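Local structure of ultraspiracle (1HG4) at residues Q81-K86 / R192-R197; M69-A74 / I185-D190; L30-V35 / E259-E264. The protein acts as a nuclear hormone receptor and transcription factor of Drosophila, its ligand-binding domain seen here in an inactive conformation with a phospholipid bound. All coordinates share one frame; numbering follows the deposited sequence.

Contact 1. Residues Q81-K86 / R192-R197; sequences QVILLK and RGIKSR
Leu84 and Ile194 make the buried, tightly packed half of this contact. Their terminal methyls meet: Leu84 CD2 lies 3.8 Å from Ile194 CD1. Ile194 reaches inward because its CG1 branch lies anti to the carbonyl carbon (chi1 -78°), which carries CD1 toward the helix. The same branch also serves Ile83, whose CG2 rests 3.9 Å from Ile194 CG1. Ile200 of helix 197-218 backs both Leu84 and Ile194.

The other half is more open to solvent, with Arg192 and Gly193 exposed, although Ile83 packs as closely there. Here the long branch of Ile83 lies over the backbone of the loop. Its CD1 is 3.8 Å from Gly193 C and 4.0 Å from Arg192 O. Gly193 has a positive phi (96°); a CB on it would be tight against Ile83 CD1 and would press on Arg192 O.

The contact joins two parts of the mainly helical ligand-binding domain. Residues 81-86 belong to helix 78-100. Residues 192-197 form the loop that leads from helix 175-186 into helix 197-218. A polar hold on this loop comes from Asp80, whose carboxylate oxygens accept from Lys195 N and Ser196 N. Next to that point, Lys195 and Ser196 pack on Tyr208 and Glu205 of the second subunit.

Between the two segments themselves the chemistry is aliphatic, methyl on methyl and methyl on backbone. Such contacts have little directional preference, so the fit of Ile83, Leu84 and Ile194 depends on shape, while the Asp80 bonds are more likely to fix the course of the loop.

Contact 2. Residues M69-A74 / I185-D190; sequences MMPHFA and ILYNPD
Met70 packs against Leu186 and Tyr187, its CB and CE on the tyrosine and its CG on the leucine. CB lies 3.7 Å from Tyr187 OH. CG comes next and touches Leu186 CD2 at 4.0 Å, the two chains lying alongside and running opposite ways. The methionine then bends twice, about CB-CG (chi2 -71°) and CG-SD (chi3 -87°). This folds CE back toward the tyrosine, where it sits 4.1 Å from Tyr187 CE2. Met70 also touches Ile14 of helix 11-24.

The polar link comes from the far end of Tyr187. Its hydroxyl donates to Pro71 O, with OH and O 2.7 Å apart. The donor lies in the carbonyl plane, on a lone pair, with a C=O...donor angle of 134°. The proline ring stands beside the same hydroxyl, its CD 3.6 Å from Tyr187 OH. Tyr187 is the first residue to leave helical geometry after helix 175-186 and is the centre of an inverse gamma turn, with Asn188 N bonded to Leu186 O at 2.8 Å. The phenol therefore ties the end of one helix to the loop between helices 46-68 and 78-100. That loop is folded on itself too: Phe73 N donates to Met70 O at 3.2 Å.

Leu186 has a second neighbour in Phe73, whose CE1 approaches Leu186 CD1 at 4.2 Å. The Phe73 ring also packs on Gln81, Leu84 and Leu85 of helix 78-100. Cys203 of helix 197-218 and Phe9, near the modelled start of the chain, also touch the tyrosine.

Contact 3. Residues L30-V35 / E259-E264; sequences LTFLRV and EELFLE
The backbone N of Phe32, whose side chain touches Leu261 across the contact, has two acceptors. One is the side-chain oxygen OD1 of Asn57, on helix 46-68. The other is Leu30 O, a weak bond at 3.0 Å that closes an inverse gamma turn centred on Thr31. This turn brings Leu30, Thr31 and Phe32 round the side chain of Leu261.

Leu261 carries most of the helix side of the contact. Its CD2 lies 4.0 Å from Phe32 CD1, the two side chains standing nearly perpendicular. The same methyl is 3.8 Å from Thr31 O. Leu30 covers the base of this side chain: its CD2 lies 3.9 Å from Leu261 CB and 3.7 Å from Leu261 O. The CG of Leu30 is anti to its own nitrogen (chi1 180°), which points the branch at the helix, and CD2 also reaches Phe262 CD1 at 4.1 Å. An alanine in place of Leu30 would remove both methyls and is likely to open a gap beside Leu261 and take away the loop's hold on the Phe262 ring.

Helix 258-266 is the last helix in the modelled chain, probably the activation helix of nuclear receptors. A loop packed on it in this way fits a receptor held in an inactive conformation. The side chain of Phe32 is also about 8 Å from the bound phospholipid.

The loop itself runs from helix 11-24 to helix 46-68 and is pinned to the latter through Asn57. Helix 258-266 lies between this loop and helix 78-100: Phe262 packs on Leu85 and on Val64 of helix 46-68, while Leu263 packs on Leu78 and Val82.

Overall arrangement
Contact 2 is the buried one of the neighbouring pair, and contact 1 is partly open to solvent. Their centres are 9 Å apart and they touch, with Arg197 NH1 probably bonded to Pro189 O. Contact 1 joins the loop after helix 175-186 to helix 78-100; contact 2 joins the end of helix 175-186 to the loop before helix 78-100. Contact 3 is also buried but lies 17 Å from contact 1, centre to centre. Helix 78-100 links those two: Lys86 forms a salt bridge with Glu259. Contacts 2 and 3 do not touch. Contacts 1 and 3 are apolar between their segments, whereas contact 2 adds a phenol-to-carbonyl bond inside the fold.

Contact 1. Residues Q81-K86 / R192-R197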
loop_
_atom_site.group_PDB
_atom_site.type_symbol
_atom_site.label_atom_id
_atom_site.label_comp_id
_atom_site.label_asym_id
_atom_site.label_seq_id
_atom_site.Cartn_x
_atom_site.Cartn_y
_atom_site.Cartn_z
ATOM N N GLN A 81 1.676 -3.998 17.138
ATOM C CA GLN A 81 0.662 -4.867 17.725
ATOM C C GLN A 81 -0.022 -4.199 18.904
ATOM O O GLN A 81 -1.239 -4.319 19.085
ATOM C CB GLN A 81 1.290 -6.184 18.177
ATOM C CG GLN A 81 1.837 -7.037 17.047
ATOM C CD GLN A 81 2.475 -8.306 17.563
ATOM O OE1 GLN A 81 1.942 -8.951 18.470
ATOM N NE2 GLN A 81 3.615 -8.676 16.995
ATOM N N VAL A 82 0.769 -3.492 19.698
ATOM C CA VAL A 82 0.263 -2.799 20.872
ATOM C C VAL A 82 -0.674 -1.679 20.461
ATOM O O VAL A 82 -1.729 -1.504 21.065
ATOM C CB VAL A 82 1.441 -2.222 21.723
ATOM C CG1 VAL A 82 0.927 -1.199 22.728
ATOM C CG2 VAL A 82 2.159 -3.356 22.438
ATOM N N ILE A 83 -0.292 -0.932 19.426
ATOM C CA ILE A 83 -1.105 0.183 18.953
ATOM C C ILE A 83 -2.445 -0.280 18.382
ATOM O O ILE A 83 -3.488 0.340 18.624
ATOM C CB ILE A 83 -0.329 1.020 17.897
ATOM C CG1 ILE A 83 0.848 1.731 18.568
ATOM C CG2 ILE A 83 -1.240 2.069 17.259
ATOM C CD1 ILE A 83 1.700 2.543 17.598
ATOM N N LEU A 84 -2.421 -1.382 17.642
ATOM C CA LEU A 84 -3.637 -1.924 17.037
ATOM C C LEU A 84 -4.634 -2.326 18.107
ATOM O O LEU A 84 -5.823 -2.041 17.981
ATOM C CB LEU A 84 -3.304 -3.134 16.156
ATOM C CG LEU A 84 -2.469 -2.805 14.913
ATOM C CD1 LEU A 84 -1.959 -4.073 14.250
ATOM C CD2 LEU A 84 -3.315 -2.001 13.953
ATOM N N LEU A 85 -4.150 -2.994 19.150
ATOM C CA LEU A 85 -5.022 -3.426 20.228
ATOM C C LEU A 85 -5.588 -2.233 21.009
ATOM O O LEU A 85 -6.757 -2.227 21.386
ATOM C CB LEU A 85 -4.268 -4.363 21.173
ATOM C CG LEU A 85 -3.984 -5.757 20.612
ATOM C CD1 LEU A 85 -3.039 -6.510 21.544
ATOM C CD2 LEU A 85 -5.282 -6.513 20.460
ATOM N N LYS A 86 -4.757 -1.226 21.241
ATOM C CA LYS A 86 -5.178 -0.042 21.974
ATOM C C LYS A 86 -6.261 0.722 21.213
ATOM O O LYS A 86 -7.156 1.335 21.804
ATOM C CB LYS A 86 -3.964 0.866 22.217
ATOM C CG LYS A 86 -4.292 2.213 22.817
ATOM C CD LYS A 86 -4.774 2.080 24.246
ATOM C CE LYS A 86 -5.216 3.430 24.788
ATOM N NZ LYS A 86 -4.161 4.474 24.557
ATOM N N ARG A 192 -1.885 6.717 14.242
ATOM C CA ARG A 192 -0.616 7.414 14.345
ATOM C C ARG A 192 0.411 6.535 15.041
ATOM O O ARG A 192 0.099 5.861 16.016
ATOM C CB ARG A 192 -0.776 8.712 15.140
ATOM C CG ARG A 192 0.552 9.433 15.354
ATOM C CD ARG A 192 0.490 10.536 16.402
ATOM N NE ARG A 192 1.828 11.086 16.638
ATOM C CZ ARG A 192 2.114 12.072 17.487
ATOM N NH1 ARG A 192 1.156 12.648 18.207
ATOM N NH2 ARG A 192 3.372 12.481 17.617
ATOM N N GLY A 193 1.635 6.545 14.529
ATOM C CA GLY A 193 2.709 5.761 15.123
ATOM C C GLY A 193 2.974 4.392 14.517
ATOM O O GLY A 193 4.032 3.802 14.736
ATOM N N ILE A 194 2.017 3.878 13.762
ATOM C CA ILE A 194 2.168 2.571 13.143
ATOM C C ILE A 194 3.295 2.504 12.106
ATOM O O ILE A 194 3.484 3.422 11.316
ATOM C CB ILE A 194 0.839 2.132 12.497
ATOM C CG1 ILE A 194 -0.104 1.638 13.592
ATOM C CG2 ILE A 194 1.076 1.039 11.460
ATOM C CD1 ILE A 194 -1.445 1.198 13.084
ATOM N N LYS A 195 4.030 1.399 12.117
ATOM C CA LYS A 195 5.135 1.190 11.197
ATOM C C LYS A 195 4.730 0.463 9.919
ATOM O O LYS A 195 5.001 0.932 8.812
ATOM C CB LYS A 195 6.237 0.392 11.896
ATOM C CG LYS A 195 7.564 1.110 12.003
ATOM C CD LYS A 195 7.436 2.448 12.706
ATOM C CE LYS A 195 8.774 3.176 12.713
ATOM N NZ LYS A 195 8.666 4.590 13.170
ATOM N N SER A 196 4.080 -0.682 10.075
ATOM C CA SER A 196 3.670 -1.491 8.934
ATOM C C SER A 196 2.276 -1.211 8.364
ATOM O O SER A 196 1.448 -2.108 8.285
ATOM C CB SER A 196 3.782 -2.960 9.320
ATOM O OG SER A 196 5.021 -3.191 9.973
ATOM N N ARG A 197 2.034 0.024 7.941
ATOM C CA ARG A 197 0.743 0.404 7.375
ATOM C C ARG A 197 0.332 -0.424 6.172
ATOM O O ARG A 197 -0.804 -0.881 6.105
ATOM C CB ARG A 197 0.740 1.879 6.967
ATOM C CG ARG A 197 0.780 2.862 8.126
ATOM C CD ARG A 197 0.635 4.302 7.626
ATOM N NE ARG A 197 1.044 5.278 8.638
ATOM C CZ ARG A 197 0.349 5.587 9.734
ATOM N NH1 ARG A 197 -0.821 5.005 9.986
ATOM N NH2 ARG A 197 0.837 6.475 10.591
#

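Contact 2. Residues M69-A74 / I185-D190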
loop_
_atom_site.group_PDB
_atom_site.type_symbol
_atom_site.label_atom_id
_atom_site.label_comp_id
_atom_site.label_asym_id
_atom_site.label_seq_id
_atom_site.Cartn_x
_atom_site.Cartn_y
_atom_site.Cartn_z
ATOM N N MET A 69 -3.569 -14.990 17.312
ATOM C CA MET A 69 -3.833 -16.061 16.358
ATOM C C MET A 69 -4.368 -15.555 15.031
ATOM O O MET A 69 -4.662 -16.349 14.143
ATOM C CB MET A 69 -4.832 -17.074 16.940
ATOM C CG MET A 69 -4.267 -17.932 18.065
ATOM S SD MET A 69 -5.451 -19.142 18.666
ATOM C CE MET A 69 -6.395 -18.079 19.832
ATOM N N MET A 70 -4.514 -14.242 14.897
ATOM C CA MET A 70 -5.016 -13.685 13.643
ATOM C C MET A 70 -3.898 -13.662 12.614
ATOM O O MET A 70 -2.741 -13.378 12.943
ATOM C CB MET A 70 -5.584 -12.279 13.857
ATOM C CG MET A 70 -6.992 -12.263 14.452
ATOM S SD MET A 70 -8.335 -12.836 13.311
ATOM C CE MET A 70 -8.735 -11.318 12.464
ATOM N N PRO A 71 -4.225 -13.983 11.350
ATOM C CA PRO A 71 -3.247 -14.009 10.249
ATOM C C PRO A 71 -2.368 -12.763 10.189
ATOM O O PRO A 71 -2.883 -11.640 10.145
ATOM C CB PRO A 71 -4.127 -14.150 9.002
ATOM C CG PRO A 71 -5.300 -14.937 9.500
ATOM C CD PRO A 71 -5.583 -14.287 10.855
ATOM N N HIS A 72 -1.049 -12.985 10.213
ATOM C CA HIS A 72 -0.030 -11.922 10.134
ATOM C C HIS A 72 0.174 -11.010 11.340
ATOM O O HIS A 72 1.234 -10.379 11.454
ATOM C CB HIS A 72 -0.277 -11.041 8.897
ATOM C CG HIS A 72 -0.104 -11.771 7.604
ATOM N ND1 HIS A 72 1.087 -11.785 6.909
ATOM C CD2 HIS A 72 -0.951 -12.575 6.915
ATOM C CE1 HIS A 72 0.966 -12.564 5.850
ATOM N NE2 HIS A 72 -0.260 -13.057 5.831
ATOM N N PHE A 73 -0.816 -10.938 12.231
ATOM C CA PHE A 73 -0.733 -10.075 13.411
ATOM C C PHE A 73 0.584 -10.177 14.175
ATOM O O PHE A 73 1.251 -9.169 14.404
ATOM C CB PHE A 73 -1.876 -10.371 14.378
ATOM C CG PHE A 73 -1.988 -9.372 15.500
ATOM C CD1 PHE A 73 -2.502 -8.098 15.267
ATOM C CD2 PHE A 73 -1.572 -9.694 16.785
ATOM C CE1 PHE A 73 -2.598 -7.168 16.293
ATOM C CE2 PHE A 73 -1.666 -8.761 17.818
ATOM C CZ PHE A 73 -2.177 -7.504 17.573
ATOM N N ALA A 74 0.947 -11.392 14.574
ATOM C CA ALA A 74 2.180 -11.617 15.332
ATOM C C ALA A 74 3.435 -11.291 14.542
ATOM O O ALA A 74 4.543 -11.290 15.094
ATOM C CB ALA A 74 2.243 -13.062 15.818
ATOM N N ILE A 185 -11.885 -4.012 11.706
ATOM C CA ILE A 185 -11.595 -3.101 12.803
ATOM C C ILE A 185 -10.178 -3.283 13.307
ATOM O O ILE A 185 -9.426 -2.311 13.424
ATOM C CB ILE A 185 -12.581 -3.314 13.977
ATOM C CG1 ILE A 185 -13.991 -2.918 13.541
ATOM C CG2 ILE A 185 -12.159 -2.498 15.181
ATOM C CD1 ILE A 185 -15.058 -3.283 14.544
ATOM N N LEU A 186 -9.816 -4.521 13.617
ATOM C CA LEU A 186 -8.470 -4.827 14.107
ATOM C C LEU A 186 -7.384 -4.314 13.164
ATOM O O LEU A 186 -6.490 -3.588 13.587
ATOM C CB LEU A 186 -8.291 -6.343 14.286
ATOM C CG LEU A 186 -6.924 -6.788 14.822
ATOM C CD1 LEU A 186 -6.718 -6.240 16.234
ATOM C CD2 LEU A 186 -6.843 -8.308 14.835
ATOM N N TYR A 187 -7.471 -4.699 11.895
ATOM C CA TYR A 187 -6.485 -4.301 10.873
ATOM C C TYR A 187 -6.652 -2.838 10.443
ATOM O O TYR A 187 -7.040 -2.553 9.302
ATOM C CB TYR A 187 -6.614 -5.205 9.635
ATOM C CG TYR A 187 -6.320 -6.671 9.889
ATOM C CD1 TYR A 187 -5.162 -7.063 10.546
ATOM C CD2 TYR A 187 -7.184 -7.665 9.440
ATOM C CE1 TYR A 187 -4.869 -8.415 10.747
ATOM C CE2 TYR A 187 -6.902 -9.015 9.637
ATOM C CZ TYR A 187 -5.737 -9.378 10.292
ATOM O OH TYR A 187 -5.421 -10.707 10.490
ATOM N N ASN A 188 -6.332 -1.917 11.348
ATOM C CA ASN A 188 -6.488 -0.493 11.080
ATOM C C ASN A 188 -5.117 0.151 10.841
ATOM O O ASN A 188 -4.325 0.321 11.763
ATOM C CB ASN A 188 -7.218 0.153 12.264
ATOM C CG ASN A 188 -7.441 1.645 12.087
ATOM O OD1 ASN A 188 -7.997 2.300 12.970
ATOM N ND2 ASN A 188 -7.010 2.190 10.961
ATOM N N PRO A 189 -4.833 0.530 9.586
ATOM C CA PRO A 189 -3.564 1.145 9.197
ATOM C C PRO A 189 -3.427 2.648 9.396
ATOM O O PRO A 189 -2.340 3.194 9.233
ATOM C CB PRO A 189 -3.462 0.778 7.725
ATOM C CG PRO A 189 -4.894 0.955 7.270
ATOM C CD PRO A 189 -5.685 0.294 8.398
ATOM N N ASP A 190 -4.513 3.318 9.751
ATOM C CA ASP A 190 -4.474 4.775 9.900
ATOM C C ASP A 190 -4.171 5.307 11.289
ATOM O O ASP A 190 -4.400 6.479 11.563
ATOM C CB ASP A 190 -5.796 5.388 9.418
ATOM C CG ASP A 190 -6.169 4.946 8.017
ATOM O OD1 ASP A 190 -5.337 4.959 7.102
ATOM O OD2 ASP A 190 -7.433 4.554 7.837
#

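Contact 3. Residues L30-V35 / E259-E264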
loop_
_atom_site.group_PDB
_atom_site.type_symbol
_atom_site.label_atom_id
_atom_site.label_comp_id
_atom_site.label_asym_id
_atom_site.label_seq_id
_atom_site.Cartn_x
_atom_site.Cartn_y
_atom_site.Cartn_z
ATOM N N LEU A 30 -6.919 -9.645 31.895
ATOM C CA LEU A 30 -6.039 -8.483 31.785
ATOM C C LEU A 30 -6.756 -7.475 32.694
ATOM O O LEU A 30 -7.819 -6.946 32.343
ATOM C CB LEU A 30 -6.007 -7.989 30.326
ATOM C CG LEU A 30 -5.189 -6.784 29.868
ATOM C CD1 LEU A 30 -4.744 -5.953 31.048
ATOM C CD2 LEU A 30 -3.994 -7.261 29.077
ATOM N N THR A 31 -6.193 -7.223 33.869
ATOM C CA THR A 31 -6.830 -6.314 34.814
ATOM C C THR A 31 -6.605 -4.825 34.505
ATOM O O THR A 31 -5.706 -4.191 35.058
ATOM C CB THR A 31 -6.356 -6.608 36.253
ATOM O OG1 THR A 31 -4.947 -6.372 36.341
ATOM C CG2 THR A 31 -6.620 -8.059 36.617
ATOM N N PHE A 32 -7.427 -4.274 33.616
ATOM C CA PHE A 32 -7.335 -2.869 33.271
ATOM C C PHE A 32 -8.406 -2.083 34.049
ATOM O O PHE A 32 -8.163 -0.970 34.527
ATOM C CB PHE A 32 -7.544 -2.673 31.767
ATOM C CG PHE A 32 -7.409 -1.239 31.322
ATOM C CD1 PHE A 32 -6.306 -0.490 31.693
ATOM C CD2 PHE A 32 -8.382 -0.646 30.543
ATOM C CE1 PHE A 32 -6.179 0.840 31.292
ATOM C CE2 PHE A 32 -8.267 0.682 30.136
ATOM C CZ PHE A 32 -7.167 1.426 30.511
ATOM N N LEU A 33 -9.597 -2.663 34.159
ATOM C CA LEU A 33 -10.678 -2.018 34.877
ATOM C C LEU A 33 -10.701 -2.525 36.304
ATOM O O LEU A 33 -10.325 -3.664 36.580
ATOM C CB LEU A 33 -12.027 -2.314 34.217
ATOM C CG LEU A 33 -12.406 -1.576 32.931
ATOM C CD1 LEU A 33 -11.347 -1.760 31.897
ATOM C CD2 LEU A 33 -13.727 -2.099 32.421
ATOM N N ARG A 34 -11.140 -1.661 37.208
ATOM C CA ARG A 34 -11.255 -1.986 38.618
ATOM C C ARG A 34 -11.649 -0.727 39.369
ATOM O O ARG A 34 -11.319 0.393 38.960
ATOM C CB ARG A 34 -9.938 -2.535 39.174
ATOM C CG ARG A 34 -8.758 -1.650 38.922
ATOM C CD ARG A 34 -7.718 -1.837 39.997
ATOM N NE ARG A 34 -6.563 -0.978 39.741
ATOM C CZ ARG A 34 -5.500 -1.341 39.028
ATOM N NH1 ARG A 34 -5.436 -2.562 38.500
ATOM N NH2 ARG A 34 -4.509 -0.474 38.842
ATOM N N VAL A 35 -12.370 -0.912 40.465
ATOM C CA VAL A 35 -12.826 0.219 41.254
ATOM C C VAL A 35 -11.862 0.452 42.405
ATOM O O VAL A 35 -11.590 -0.452 43.186
ATOM C CB VAL A 35 -14.299 -0.012 41.747
ATOM C CG1 VAL A 35 -14.528 -1.470 42.060
ATOM C CG2 VAL A 35 -14.598 0.833 42.966
ATOM N N GLU A 259 -1.275 0.167 27.263
ATOM C CA GLU A 259 -0.207 -0.229 26.342
ATOM C C GLU A 259 0.720 -1.248 27.004
ATOM O O GLU A 259 1.061 -2.272 26.406
ATOM C CB GLU A 259 0.638 0.976 25.920
ATOM C CG GLU A 259 -0.027 1.953 24.973
ATOM C CD GLU A 259 -1.142 2.737 25.628
ATOM O OE1 GLU A 259 -1.032 3.043 26.843
ATOM O OE2 GLU A 259 -2.124 3.062 24.922
ATOM N N GLU A 260 1.124 -0.958 28.241
ATOM C CA GLU A 260 2.015 -1.843 28.978
ATOM C C GLU A 260 1.398 -3.209 29.213
ATOM O O GLU A 260 2.055 -4.230 29.036
ATOM C CB GLU A 260 2.394 -1.222 30.319
ATOM C CG GLU A 260 3.476 -0.163 30.245
ATOM C CD GLU A 260 3.765 0.457 31.603
ATOM O OE1 GLU A 260 3.890 -0.308 32.592
ATOM O OE2 GLU A 260 3.870 1.703 31.681
ATOM N N LEU A 261 0.132 -3.227 29.608
ATOM C CA LEU A 261 -0.547 -4.482 29.884
ATOM C C LEU A 261 -0.612 -5.358 28.633
ATOM O O LEU A 261 -0.421 -6.571 28.711
ATOM C CB LEU A 261 -1.950 -4.207 30.439
ATOM C CG LEU A 261 -2.059 -3.532 31.824
ATOM C CD1 LEU A 261 -1.301 -2.222 31.845
ATOM C CD2 LEU A 261 -3.514 -3.262 32.144
ATOM N N PHE A 262 -0.871 -4.742 27.484
ATOM C CA PHE A 262 -0.934 -5.469 26.219
ATOM C C PHE A 262 0.449 -6.010 25.864
ATOM O O PHE A 262 0.616 -7.175 25.489
ATOM C CB PHE A 262 -1.404 -4.546 25.084
ATOM C CG PHE A 262 -2.889 -4.314 25.047
ATOM C CD1 PHE A 262 -3.776 -5.292 25.486
ATOM C CD2 PHE A 262 -3.397 -3.123 24.525
ATOM C CE1 PHE A 262 -5.159 -5.092 25.408
ATOM C CE2 PHE A 262 -4.783 -2.902 24.437
ATOM C CZ PHE A 262 -5.668 -3.891 24.881
ATOM N N LEU A 263 1.444 -5.146 25.978
ATOM C CA LEU A 263 2.821 -5.507 25.670
ATOM C C LEU A 263 3.277 -6.697 26.501
ATOM O O LEU A 263 3.942 -7.604 25.995
ATOM C CB LEU A 263 3.745 -4.322 25.952
ATOM C CG LEU A 263 4.901 -4.061 24.992
ATOM C CD1 LEU A 263 5.782 -2.972 25.582
ATOM C CD2 LEU A 263 5.700 -5.323 24.755
ATOM N N GLU A 264 2.914 -6.689 27.779
ATOM C CA GLU A 264 3.312 -7.755 28.679
ATOM C C GLU A 264 2.658 -9.088 28.360
ATOM O O GLU A 264 3.315 -10.131 28.449
ATOM C CB GLU A 264 3.042 -7.335 30.127
ATOM C CG GLU A 264 3.677 -5.974 30.467
ATOM C CD GLU A 264 3.572 -5.596 31.938
ATOM O OE1 GLU A 264 2.494 -5.830 32.543
ATOM O OE2 GLU A 264 4.567 -5.050 32.478
#